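PDB 6TFO: copper-containing nitrite reductase, which probably reduces nitrite to nitric oxide with electrons supplied by cytochrome c, using copper ions as cofactors. Local coordinates for residues 60-65 and 131-136; 71-76 and 98-103; 85-90 and 111-116; 306-311 and 326-331. One frame throughout, in Å; residues are numbered along the deposited sequence.

Contact 1 of 4, residues 60-65 and 131-136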
loop_
_atom_site.group_PDB
_atom_site.type_symbol
_atom_site.label_atom_id
_atom_site.label_comp_id
_atom_site.label_asym_id
_atom_site.label_seq_id
_atom_site.Cartn_x
_atom_site.Cartn_y
_atom_site.Cartn_z
ATOM N N LEU C 60 1.341 10.837 31.640
ATOM C CA LEU C 60 -0.024 10.407 32.031
ATOM C C LEU C 60 -0.417 11.175 33.296
ATOM O O LEU C 60 0.080 10.830 34.399
ATOM C CB LEU C 60 0.018 8.893 32.243
ATOM C CG LEU C 60 0.585 8.085 31.080
ATOM C CD1 LEU C 60 0.391 6.599 31.309
ATOM C CD2 LEU C 60 -0.025 8.485 29.743
ATOM N N VAL C 61 -1.217 12.235 33.138
ATOM C CA VAL C 61 -1.641 13.096 34.284
ATOM C C VAL C 61 -2.937 12.532 34.877
ATOM O O VAL C 61 -3.953 12.439 34.157
ATOM C CB VAL C 61 -1.797 14.575 33.893
ATOM C CG1 VAL C 61 -2.432 15.377 35.021
ATOM C CG2 VAL C 61 -0.469 15.185 33.480
ATOM N N VAL C 62 -2.867 12.174 36.149
ATOM C CA VAL C 62 -3.987 11.585 36.935
ATOM C C VAL C 62 -4.062 12.329 38.268
ATOM O O VAL C 62 -3.033 12.852 38.712
ATOM C CB VAL C 62 -3.849 10.064 37.132
ATOM C CG1 VAL C 62 -3.655 9.339 35.812
ATOM C CG2 VAL C 62 -2.758 9.684 38.119
ATOM N N HIS C 63 -5.257 12.407 38.854
ATOM C CA HIS C 63 -5.507 13.095 40.145
ATOM C C HIS C 63 -5.543 12.043 41.262
ATOM O O HIS C 63 -6.009 10.913 41.011
ATOM C CB HIS C 63 -6.748 13.977 40.018
ATOM C CG HIS C 63 -6.541 15.181 39.159
ATOM N ND1 HIS C 63 -6.295 16.434 39.683
ATOM C CD2 HIS C 63 -6.534 15.330 37.816
ATOM C CE1 HIS C 63 -6.151 17.302 38.699
ATOM N NE2 HIS C 63 -6.303 16.650 37.545
ATOM N N GLU C 64 -4.998 12.391 42.427
ATOM C CA GLU C 64 -4.922 11.525 43.634
ATOM C C GLU C 64 -6.235 10.753 43.804
ATOM O O GLU C 64 -7.298 11.365 43.713
ATOM C CB GLU C 64 -4.637 12.378 44.872
ATOM C CG GLU C 64 -4.454 11.569 46.145
ATOM C CD GLU C 64 -3.678 12.279 47.233
ATOM O OE1 GLU C 64 -3.845 13.526 47.340
ATOM O OE2 GLU C 64 -2.873 11.607 47.927
ATOM N N GLY C 65 -6.153 9.446 44.021
ATOM C CA GLY C 65 -7.318 8.596 44.309
ATOM C C GLY C 65 -8.073 8.164 43.058
ATOM O O GLY C 65 -9.004 7.360 43.213
ATOM N N LEU C 131 4.217 8.809 34.855
ATOM C CA LEU C 131 2.872 8.976 35.450
ATOM C C LEU C 131 2.949 10.146 36.425
ATOM O O LEU C 131 3.757 10.067 37.353
ATOM C CB LEU C 131 2.507 7.681 36.176
ATOM C CG LEU C 131 1.169 7.689 36.905
ATOM C CD1 LEU C 131 0.006 7.636 35.915
ATOM C CD2 LEU C 131 1.087 6.523 37.888
ATOM N N GLN C 132 2.169 11.205 36.217
ATOM C CA GLN C 132 2.087 12.312 37.208
ATOM C C GLN C 132 0.747 12.245 37.931
ATOM O O GLN C 132 -0.292 12.457 37.265
ATOM C CB GLN C 132 2.280 13.698 36.603
ATOM C CG GLN C 132 3.099 14.561 37.548
ATOM C CD GLN C 132 2.982 16.039 37.309
ATOM O OE1 GLN C 132 2.443 16.493 36.296
ATOM N NE2 GLN C 132 3.503 16.790 38.268
ATOM N N VAL C 133 0.808 11.968 39.237
ATOM C CA VAL C 133 -0.348 11.956 40.179
ATOM C C VAL C 133 -0.358 13.288 40.941
ATOM O O VAL C 133 0.553 13.525 41.758
ATOM C CB VAL C 133 -0.267 10.750 41.126
ATOM C CG1 VAL C 133 -1.518 10.630 41.970
ATOM C CG2 VAL C 133 0.001 9.454 40.370
ATOM N N VAL C 134 -1.369 14.111 40.664
ATOM C CA VAL C 134 -1.511 15.524 41.107
ATOM C C VAL C 134 -2.559 15.574 42.208
ATOM O O VAL C 134 -3.559 14.858 42.151
ATOM C CB VAL C 134 -1.904 16.395 39.904
ATOM C CG1 VAL C 134 -2.776 17.579 40.281
ATOM C CG2 VAL C 134 -0.669 16.839 39.136
ATOM N N PRO C 135 -2.379 16.411 43.255
ATOM C CA PRO C 135 -3.375 16.511 44.317
ATOM C C PRO C 135 -4.645 17.185 43.777
ATOM O O PRO C 135 -4.585 17.853 42.748
ATOM C CB PRO C 135 -2.669 17.341 45.398
ATOM C CG PRO C 135 -1.696 18.195 44.618
ATOM C CD PRO C 135 -1.227 17.296 43.487
ATOM N N GLY C 136 -5.765 16.962 44.466
ATOM C CA GLY C 136 -7.039 17.636 44.180
ATOM C C GLY C 136 -7.808 16.974 43.054
ATOM O O GLY C 136 -7.241 16.114 42.365
#
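The imidazole of H63 is the flat group here, and the carbonyl oxygens of P135 and G136 come up at its edge, near the ring plane. ND1 donates to G136 O at 2.9 Å, a bent bond that arrives from above the carbonyl plane, 51° out of it. CG1 of V134 lies obliquely to the ring, 3.7 Å from H63 CE1; the two side chains run side by side in the same direction. A histidine suits this partly exposed spot because one nitrogen fastens the chain just past the strand, at G136, while the ring rests against the valine. Behind this end the strands 60-63 and 131-134 run parallel, 24° apart, as the parallel pair at one border of a cupredoxin β-sandwich sheet. V62 works both ways in the ladder: its N donates to Q132 O at 2.8 Å, and its O accepts from V134 N at 2.9 Å. L60 O takes Q132 N, and E64 N gives to V134 O. L60, V62, L131 and V133 share the inner face, where F32, V68 and I70 of the opposite sheet meet the first two. L131 swings CG anti to its backbone N (chi1 178°), which brings CD1 to 3.9 Å from L60 CB and 4.0 Å from V62 CG1. V62 CG2 meets V133 CG2 at 3.6 Å, the branched valines packing methyl to methyl on this face.

Contact 2 of 4, residues 71-76 and 98-103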
loop_
_atom_site.group_PDB
_atom_site.type_symbol
_atom_site.label_atom_id
_atom_site.label_comp_id
_atom_site.label_asym_id
_atom_site.label_seq_id
_atom_site.Cartn_x
_atom_site.Cartn_y
_atom_site.Cartn_z
ATOM N N ASN C 71 -4.037 0.626 28.746
ATOM C CA ASN C 71 -4.106 -0.405 27.675
ATOM C C ASN C 71 -2.788 -0.398 26.892
ATOM O O ASN C 71 -2.523 0.615 26.198
ATOM C CB ASN C 71 -5.276 -0.138 26.736
ATOM C CG ASN C 71 -6.578 0.054 27.480
ATOM O OD1 ASN C 71 -6.936 -0.749 28.343
ATOM N ND2 ASN C 71 -7.278 1.134 27.164
ATOM N N LEU C 72 -1.977 -1.453 27.003
ATOM C CA LEU C 72 -0.734 -1.595 26.195
ATOM C C LEU C 72 -1.035 -2.411 24.939
ATOM O O LEU C 72 -1.537 -3.532 25.079
ATOM C CB LEU C 72 0.375 -2.271 27.002
ATOM C CG LEU C 72 1.733 -2.335 26.301
ATOM C CD1 LEU C 72 2.221 -0.938 25.942
ATOM C CD2 LEU C 72 2.759 -3.049 27.161
ATOM N N ILE C 73 -0.698 -1.859 23.769
ATOM C CA ILE C 73 -0.839 -2.522 22.442
ATOM C C ILE C 73 0.539 -2.545 21.773
ATOM O O ILE C 73 1.157 -1.462 21.611
ATOM C CB ILE C 73 -1.878 -1.791 21.581
ATOM C CG1 ILE C 73 -3.169 -1.555 22.365
ATOM C CG2 ILE C 73 -2.109 -2.540 20.275
ATOM C CD1 ILE C 73 -4.234 -0.813 21.598
ATOM N N ASN C 74 0.982 -3.740 21.386
ATOM C CA ASN C 74 2.249 -3.980 20.655
ATOM C C ASN C 74 2.132 -3.397 19.238
ATOM O O ASN C 74 1.245 -3.833 18.495
ATOM C CB ASN C 74 2.545 -5.472 20.634
ATOM C CG ASN C 74 3.942 -5.778 20.160
ATOM O OD1 ASN C 74 4.386 -5.206 19.169
ATOM N ND2 ASN C 74 4.619 -6.687 20.849
ATOM N N GLY C 75 2.991 -2.439 18.885
ATOM C CA GLY C 75 2.998 -1.767 17.565
ATOM C C GLY C 75 3.883 -2.491 16.554
ATOM O O GLY C 75 3.379 -2.819 15.458
ATOM N N GLU C 76 5.144 -2.775 16.910
ATOM C CA GLU C 76 6.207 -3.141 15.930
ATOM C C GLU C 76 6.656 -4.611 16.049
ATOM O O GLU C 76 7.224 -5.103 15.090
ATOM C CB GLU C 76 7.369 -2.162 16.063
ATOM C CG GLU C 76 8.398 -2.545 17.117
ATOM C CD GLU C 76 7.848 -2.698 18.524
ATOM O OE1 GLU C 76 7.075 -1.806 18.961
ATOM O OE2 GLU C 76 8.184 -3.717 19.163
ATOM N N ASN C 98 -0.072 -6.091 17.618
ATOM C CA ASN C 98 -1.500 -5.963 18.032
ATOM C C ASN C 98 -1.779 -6.678 19.359
ATOM O O ASN C 98 -2.878 -6.463 19.875
ATOM C CB ASN C 98 -2.465 -6.508 16.975
ATOM C CG ASN C 98 -2.324 -5.789 15.659
ATOM O OD1 ASN C 98 -2.078 -4.595 15.637
ATOM N ND2 ASN C 98 -2.511 -6.501 14.568
ATOM N N ALA C 99 -0.867 -7.522 19.859
ATOM C CA ALA C 99 -0.985 -8.194 21.165
ATOM C C ALA C 99 -1.148 -7.119 22.233
ATOM O O ALA C 99 -0.400 -6.144 22.193
ATOM C CB ALA C 99 0.194 -9.084 21.445
ATOM N N SER C 100 -2.138 -7.283 23.114
ATOM C CA SER C 100 -2.585 -6.251 24.082
ATOM C C SER C 100 -2.619 -6.802 25.507
ATOM O O SER C 100 -2.728 -8.038 25.700
ATOM C CB SER C 100 -3.914 -5.714 23.691
ATOM O OG SER C 100 -3.906 -5.311 22.315
ATOM N N SER C 101 -2.459 -5.907 26.468
ATOM C CA SER C 101 -2.614 -6.205 27.906
ATOM C C SER C 101 -3.047 -4.913 28.587
ATOM O O SER C 101 -2.371 -3.874 28.370
ATOM C CB SER C 101 -1.379 -6.780 28.525
ATOM O OG SER C 101 -1.501 -6.809 29.947
ATOM N N THR C 102 -4.176 -4.970 29.292
ATOM C CA THR C 102 -4.677 -3.846 30.100
ATOM C C THR C 102 -4.435 -4.204 31.568
ATOM O O THR C 102 -4.436 -5.430 31.894
ATOM C CB THR C 102 -6.113 -3.525 29.682
ATOM O OG1 THR C 102 -6.032 -3.118 28.310
ATOM C CG2 THR C 102 -6.761 -2.496 30.582
ATOM N N PHE C 103 -4.137 -3.182 32.369
ATOM C CA PHE C 103 -3.920 -3.267 33.832
ATOM C C PHE C 103 -4.474 -1.984 34.453
ATOM O O PHE C 103 -4.662 -0.963 33.736
ATOM C CB PHE C 103 -2.448 -3.541 34.159
ATOM C CG PHE C 103 -1.455 -2.425 33.908
ATOM C CD1 PHE C 103 -0.957 -2.193 32.635
ATOM C CD2 PHE C 103 -0.969 -1.643 34.951
ATOM C CE1 PHE C 103 -0.035 -1.178 32.410
ATOM C CE2 PHE C 103 -0.038 -0.641 34.724
ATOM C CZ PHE C 103 0.425 -0.408 33.456
#
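N98 begins the pairing with its backbone, whose N donates to N74 O at 2.8 Å. A99 follows with its O accepting from N74 N at 2.9 Å, and its small methyl lets the CB of N74 lie close by. S100 turns OG beside its own backbone N (chi1 -51°), back to N98 O at 2.9 Å, while the same hydroxyl lies 3.8 Å from I73 CG1 and hydrogen-bonds with Y318 N of the second subunit. With an alanine here, N98 O would probably lose its hydroxyl donor and that neighbouring amide its partner across the subunit boundary. S101 forms a hydrogen-bonded antiparallel pair with L72: L72 N reaches S101 O at 2.8 Å, and S101 N reaches L72 O at 2.9 Å. The backbone makes this sheet pair, and the serine hydroxyl adds a bond to A92 N. T102 lies alongside N71, though the very short approach of its OG1 to N71 OD1 is doubtful in detail. Beyond the strand, N74 ND2 binds A78 O, and E76 OE2 bonds to NE2 of the copper ligand H80. Such an antiparallel pair leading into a ligand-bearing loop belongs to the cupredoxin fold with its type 1 copper site.

Contact 3 of 4, residues 85-90 and 111-116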
loop_
_atom_site.group_PDB
_atom_site.type_symbol
_atom_site.label_atom_id
_atom_site.label_comp_id
_atom_site.label_asym_id
_atom_site.label_seq_id
_atom_site.Cartn_x
_atom_site.Cartn_y
_atom_site.Cartn_z
ATOM N N ASP C 85 6.651 0.874 39.422
ATOM C CA ASP C 85 7.220 0.109 40.569
ATOM C C ASP C 85 6.428 0.418 41.845
ATOM O O ASP C 85 6.063 -0.550 42.558
ATOM C CB ASP C 85 8.718 0.386 40.745
ATOM C CG ASP C 85 9.590 -0.304 39.699
ATOM O OD1 ASP C 85 9.133 -1.274 39.089
ATOM O OD2 ASP C 85 10.716 0.139 39.499
ATOM N N GLN C 86 6.138 1.705 42.084
ATOM C CA GLN C 86 5.649 2.249 43.380
ATOM C C GLN C 86 4.202 1.807 43.597
ATOM O O GLN C 86 3.718 1.956 44.717
ATOM C CB GLN C 86 5.779 3.775 43.414
ATOM C CG GLN C 86 7.195 4.251 43.128
ATOM C CD GLN C 86 7.643 4.054 41.694
ATOM O OE1 GLN C 86 6.853 3.790 40.780
ATOM N NE2 GLN C 86 8.943 4.185 41.487
ATOM N N TYR C 87 3.546 1.311 42.539
ATOM C CA TYR C 87 2.148 0.808 42.539
ATOM C C TYR C 87 2.124 -0.709 42.337
ATOM O O TYR C 87 1.038 -1.275 42.202
ATOM C CB TYR C 87 1.342 1.512 41.447
ATOM C CG TYR C 87 1.008 2.936 41.804
ATOM C CD1 TYR C 87 0.010 3.209 42.706
ATOM C CD2 TYR C 87 1.727 4.005 41.304
ATOM C CE1 TYR C 87 -0.302 4.504 43.063
ATOM C CE2 TYR C 87 1.433 5.308 41.660
ATOM C CZ TYR C 87 0.408 5.563 42.546
ATOM O OH TYR C 87 0.077 6.837 42.905
ATOM N N ALA C 88 3.277 -1.364 42.299
ATOM C CA ALA C 88 3.376 -2.796 41.956
ATOM C C ALA C 88 2.389 -3.141 40.835
ATOM O O ALA C 88 1.816 -4.221 40.866
ATOM C CB ALA C 88 3.109 -3.604 43.191
ATOM N N ALA C 89 2.211 -2.241 39.874
ATOM C CA ALA C 89 1.281 -2.364 38.726
ATOM C C ALA C 89 2.084 -2.711 37.471
ATOM O O ALA C 89 3.102 -2.046 37.231
ATOM C CB ALA C 89 0.541 -1.059 38.540
ATOM N N ARG C 90 1.649 -3.706 36.700
ATOM C CA ARG C 90 2.295 -4.008 35.400
ATOM C C ARG C 90 1.288 -4.656 34.448
ATOM O O ARG C 90 0.330 -5.290 34.910
ATOM C CB ARG C 90 3.529 -4.893 35.589
ATOM C CG ARG C 90 3.221 -6.319 36.013
ATOM C CD ARG C 90 4.473 -7.001 36.550
ATOM N NE ARG C 90 5.514 -7.039 35.537
ATOM C CZ ARG C 90 6.813 -6.871 35.773
ATOM N NH1 ARG C 90 7.263 -6.659 36.996
ATOM N NH2 ARG C 90 7.676 -6.892 34.778
ATOM N N GLY C 111 2.752 12.465 43.156
ATOM C CA GLY C 111 4.162 12.543 42.725
ATOM C C GLY C 111 4.349 12.104 41.288
ATOM O O GLY C 111 3.349 12.074 40.516
ATOM N N GLN C 112 5.594 11.803 40.920
ATOM C CA GLN C 112 5.958 11.376 39.544
ATOM C C GLN C 112 6.563 9.979 39.614
ATOM O O GLN C 112 7.398 9.750 40.473
ATOM C CB GLN C 112 6.914 12.370 38.892
ATOM C CG GLN C 112 6.435 13.809 38.987
ATOM C CD GLN C 112 6.761 14.601 37.747
ATOM O OE1 GLN C 112 6.200 15.662 37.526
ATOM N NE2 GLN C 112 7.644 14.074 36.916
ATOM N N PHE C 113 6.124 9.089 38.733
ATOM C CA PHE C 113 6.444 7.642 38.756
ATOM C C PHE C 113 6.725 7.203 37.326
ATOM O O PHE C 113 5.923 7.547 36.455
ATOM C CB PHE C 113 5.292 6.839 39.376
ATOM C CG PHE C 113 4.835 7.363 40.716
ATOM C CD1 PHE C 113 5.464 6.974 41.892
ATOM C CD2 PHE C 113 3.798 8.274 40.797
ATOM C CE1 PHE C 113 5.045 7.470 43.119
ATOM C CE2 PHE C 113 3.376 8.765 42.028
ATOM C CZ PHE C 113 4.009 8.383 43.185
ATOM N N ASP C 114 7.841 6.507 37.105
ATOM C CA ASP C 114 8.222 5.984 35.773
ATOM C C ASP C 114 7.316 4.812 35.441
ATOM O O ASP C 114 7.189 3.907 36.280
ATOM C CB ASP C 114 9.691 5.570 35.715
ATOM C CG ASP C 114 10.649 6.743 35.558
ATOM O OD1 ASP C 114 10.172 7.893 35.439
ATOM O OD2 ASP C 114 11.865 6.492 35.570
ATOM N N TYR C 115 6.697 4.864 34.268
ATOM C CA TYR C 115 6.244 3.658 33.544
ATOM C C TYR C 115 7.337 3.303 32.543
ATOM O O TYR C 115 7.832 4.215 31.849
ATOM C CB TYR C 115 4.870 3.881 32.920
ATOM C CG TYR C 115 4.764 4.825 31.750
ATOM C CD1 TYR C 115 4.882 4.355 30.448
ATOM C CD2 TYR C 115 4.402 6.144 31.936
ATOM C CE1 TYR C 115 4.717 5.192 29.360
ATOM C CE2 TYR C 115 4.243 7.000 30.860
ATOM C CZ TYR C 115 4.406 6.523 29.570
ATOM O OH TYR C 115 4.233 7.349 28.497
ATOM N N TYR C 116 7.705 2.026 32.478
ATOM C CA TYR C 116 8.835 1.551 31.652
ATOM C C TYR C 116 8.624 0.094 31.243
ATOM O O TYR C 116 7.821 -0.619 31.856
ATOM C CB TYR C 116 10.134 1.728 32.437
ATOM C CG TYR C 116 10.258 0.800 33.607
ATOM C CD1 TYR C 116 10.810 -0.458 33.450
ATOM C CD2 TYR C 116 9.797 1.164 34.864
ATOM C CE1 TYR C 116 10.913 -1.336 34.516
ATOM C CE2 TYR C 116 9.903 0.299 35.944
ATOM C CZ TYR C 116 10.452 -0.961 35.768
ATOM O OH TYR C 116 10.557 -1.825 36.816
#
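Q86 lays its buried amide oxygen OE1 3.6 Å from F113 CD1, and no polar partner for that oxygen is found in the model. CG, set beside the backbone N (chi1 -55°), lies at the edge of the phenylalanine ring, 3.5 Å from CD1, and the bend at chi2 (70°) then brings OE1 back toward F113 CD1 and CB; the methylenes suit this place better than the amide. Y87 takes one face of the same ring in a T-shaped pair, with planes 72° apart and centroids separated by 5.2 Å. Its CE2 stands 3.8 Å above the F113 plane, over the ring centre, while the hydroxyl goes on to bond with K109 N. Phenylalanine thus gives the loop a wholly apolar platform. At the other end D85 crosses Y116 at about a right angle. Y116 OH donates to D85 OD1 at 2.7 Å, on the syn side and close to the carboxylate plane. R123 lies against the Y116 ring as a cation-pi partner and also makes a salt bridge with D114. The phenol's bond would probably help hold D85 as a carboxylate, so the exposed loop is secured by a hydrogen bond at one end and by ring packing at the other.

Contact 4 of 4, residues 306-311 and 326-331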
loop_
_atom_site.group_PDB
_atom_site.type_symbol
_atom_site.label_atom_id
_atom_site.label_comp_id
_atom_site.label_asym_id
_atom_site.label_seq_id
_atom_site.Cartn_x
_atom_site.Cartn_y
_atom_site.Cartn_z
ATOM N N LYS C 306 -13.998 9.600 13.258
ATOM C CA LYS C 306 -12.842 9.414 14.179
ATOM C C LYS C 306 -13.251 8.551 15.365
ATOM O O LYS C 306 -14.396 8.591 15.813
ATOM C CB LYS C 306 -12.304 10.743 14.730
ATOM C CG LYS C 306 -11.826 11.770 13.709
ATOM C CD LYS C 306 -10.660 11.301 12.872
ATOM C CE LYS C 306 -10.171 12.361 11.909
ATOM N NZ LYS C 306 -8.774 12.095 11.502
ATOM N N PRO C 307 -12.294 7.787 15.942
ATOM C CA PRO C 307 -12.591 6.893 17.057
ATOM C C PRO C 307 -13.135 7.634 18.281
ATOM O O PRO C 307 -12.909 8.840 18.412
ATOM C CB PRO C 307 -11.238 6.271 17.416
ATOM C CG PRO C 307 -10.379 6.475 16.187
ATOM C CD PRO C 307 -10.874 7.757 15.564
ATOM N N PHE C 308 -13.830 6.893 19.145
ATOM C CA PHE C 308 -14.192 7.345 20.508
ATOM C C PHE C 308 -12.955 7.959 21.178
ATOM O O PHE C 308 -11.887 7.338 21.098
ATOM C CB PHE C 308 -14.714 6.179 21.344
ATOM C CG PHE C 308 -15.054 6.569 22.758
ATOM C CD1 PHE C 308 -16.286 7.124 23.055
ATOM C CD2 PHE C 308 -14.132 6.404 23.785
ATOM C CE1 PHE C 308 -16.593 7.505 24.349
ATOM C CE2 PHE C 308 -14.446 6.780 25.084
ATOM C CZ PHE C 308 -15.676 7.330 25.362
ATOM N N GLY C 309 -13.104 9.122 21.820
ATOM C CA GLY C 309 -12.039 9.775 22.605
ATOM C C GLY C 309 -11.329 10.867 21.825
ATOM O O GLY C 309 -10.546 11.584 22.416
ATOM N N THR C 310 -11.609 10.993 20.529
ATOM C CA THR C 310 -11.062 12.057 19.653
ATOM C C THR C 310 -11.718 13.390 20.026
ATOM O O THR C 310 -12.949 13.432 20.071
ATOM C CB THR C 310 -11.303 11.720 18.184
ATOM O OG1 THR C 310 -10.853 10.391 17.919
ATOM C CG2 THR C 310 -10.603 12.700 17.274
ATOM N N SER C 311 -10.916 14.428 20.279
ATOM C CA SER C 311 -11.354 15.829 20.536
ATOM C C SER C 311 -11.812 16.502 19.240
ATOM O O SER C 311 -11.462 16.001 18.167
ATOM C CB SER C 311 -10.263 16.642 21.160
ATOM O OG SER C 311 -9.729 15.958 22.266
ATOM N N PRO C 326 -20.599 1.523 15.350
ATOM C CA PRO C 326 -20.592 2.829 15.987
ATOM C C PRO C 326 -19.335 3.043 16.837
ATOM O O PRO C 326 -18.631 2.087 17.140
ATOM C CB PRO C 326 -21.818 2.756 16.895
ATOM C CG PRO C 326 -21.857 1.304 17.300
ATOM C CD PRO C 326 -21.474 0.563 16.038
ATOM N N GLU C 327 -19.092 4.297 17.201
ATOM C CA GLU C 327 -17.941 4.701 18.045
ATOM C C GLU C 327 -18.449 5.052 19.435
ATOM O O GLU C 327 -17.718 4.817 20.396
ATOM C CB GLU C 327 -17.216 5.896 17.426
ATOM C CG GLU C 327 -16.444 5.567 16.150
ATOM C CD GLU C 327 -15.377 4.506 16.322
ATOM O OE1 GLU C 327 -14.833 4.356 17.463
ATOM O OE2 GLU C 327 -15.126 3.821 15.315
ATOM N N TYR C 328 -19.656 5.615 19.510
ATOM C CA TYR C 328 -20.281 6.064 20.779
ATOM C C TYR C 328 -21.544 5.238 21.060
ATOM O O TYR C 328 -22.399 5.092 20.163
ATOM C CB TYR C 328 -20.571 7.562 20.725
ATOM C CG TYR C 328 -19.336 8.426 20.644
ATOM C CD1 TYR C 328 -18.674 8.625 19.440
ATOM C CD2 TYR C 328 -18.843 9.060 21.773
ATOM C CE1 TYR C 328 -17.550 9.426 19.362
ATOM C CE2 TYR C 328 -17.717 9.865 21.716
ATOM C CZ TYR C 328 -17.064 10.039 20.509
ATOM O OH TYR C 328 -15.965 10.842 20.438
ATOM N N PHE C 329 -21.605 4.673 22.273
ATOM C CA PHE C 329 -22.808 4.076 22.906
ATOM C C PHE C 329 -23.194 4.984 24.077
ATOM O O PHE C 329 -22.361 5.094 25.019
ATOM C CB PHE C 329 -22.491 2.664 23.394
ATOM C CG PHE C 329 -22.540 1.608 22.329
ATOM C CD1 PHE C 329 -23.743 1.041 21.951
ATOM C CD2 PHE C 329 -21.387 1.193 21.690
ATOM C CE1 PHE C 329 -23.786 0.060 20.970
ATOM C CE2 PHE C 329 -21.437 0.222 20.702
ATOM C CZ PHE C 329 -22.635 -0.345 20.352
ATOM N N LEU C 330 -24.370 5.611 24.028
ATOM C CA LEU C 330 -24.726 6.707 24.970
ATOM C C LEU C 330 -26.077 6.489 25.670
ATOM O O LEU C 330 -27.064 6.056 25.008
ATOM C CB LEU C 330 -24.748 8.026 24.192
ATOM C CG LEU C 330 -23.492 8.329 23.381
ATOM C CD1 LEU C 330 -23.772 9.464 22.414
ATOM C CD2 LEU C 330 -22.314 8.640 24.291
ATOM N N PHE C 331 -26.119 6.843 26.960
ATOM C CA PHE C 331 -27.369 7.131 27.714
ATOM C C PHE C 331 -27.647 8.630 27.618
ATOM O O PHE C 331 -26.768 9.405 27.979
ATOM C CB PHE C 331 -27.256 6.720 29.184
ATOM C CG PHE C 331 -27.154 5.237 29.436
ATOM C CD1 PHE C 331 -27.978 4.341 28.771
ATOM C CD2 PHE C 331 -26.256 4.736 30.365
ATOM C CE1 PHE C 331 -27.882 2.980 29.010
ATOM C CE2 PHE C 331 -26.171 3.370 30.617
ATOM C CZ PHE C 331 -26.972 2.497 29.928
HETATM O O HOH W 1 -14.837 11.496 22.613
#
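The type II turn from P307 to T310 docks on E327 and Y328, the pair that forms a classic bulge opposite I302 where the strand 328-331 begins. F308 N donates to E327 OE1 at 3.2 Å, nearly straight (158°), but it comes from above the carboxylate plane. The other oxygen, OE2, is in a salt bridge with K320, so one glutamate ties the turn to the helix 318-323. With chi1 at 178°, F308 points CG away from the backbone N and lays its ring across that of Y328; CD1 sits over one face, 3.4 Å from Y328 CE2. The two planes lie 57° apart, an oblique meeting of aromatic surfaces. The tyrosine hydroxyl ends 3.6 Å from G309 N, and a water in the plane of the ring bridges the two, 2.5 Å from Y328 OH and weakly accepting from G309 N. Q314 NE2 bonds to the same hydroxyl. A phenylalanine in its place would probably keep the ring packing but leave Q314 NE2 and the water without this mate. Within the turn, T310 OG1 and T310 N reach P307 O from the same face, OG1 at 2.6 Å, and G309 takes the positive phi of the third position. L180 and D181 of the strand 166-181 touch Y328 and F308 respectively, so another sheet lies alongside. It is a β-turn packed on a bulged border strand of a cupredoxin-type sheet.

Contact 2 is the buried one; contact 1 is partly buried, and contacts 3 and 4 lie at the surface. Contacts 1 and 3 share a sheet, since strands 128-134 and 111-116 are neighbours in it: L131 N bonds with F113 O, and V133 O with G111 N. Contact 2 belongs to the facing sheet but touches contact 3, where F103 packs on A89 and R90. The two strand pairings rest on backbone ladders, parallel in contact 1 and antiparallel in contact 2. The loop contacts rely on side chains instead, with aromatic rings and a carboxylate in each. Contact 4 stands apart, about 9 Å from contact 2 at the nearest atoms.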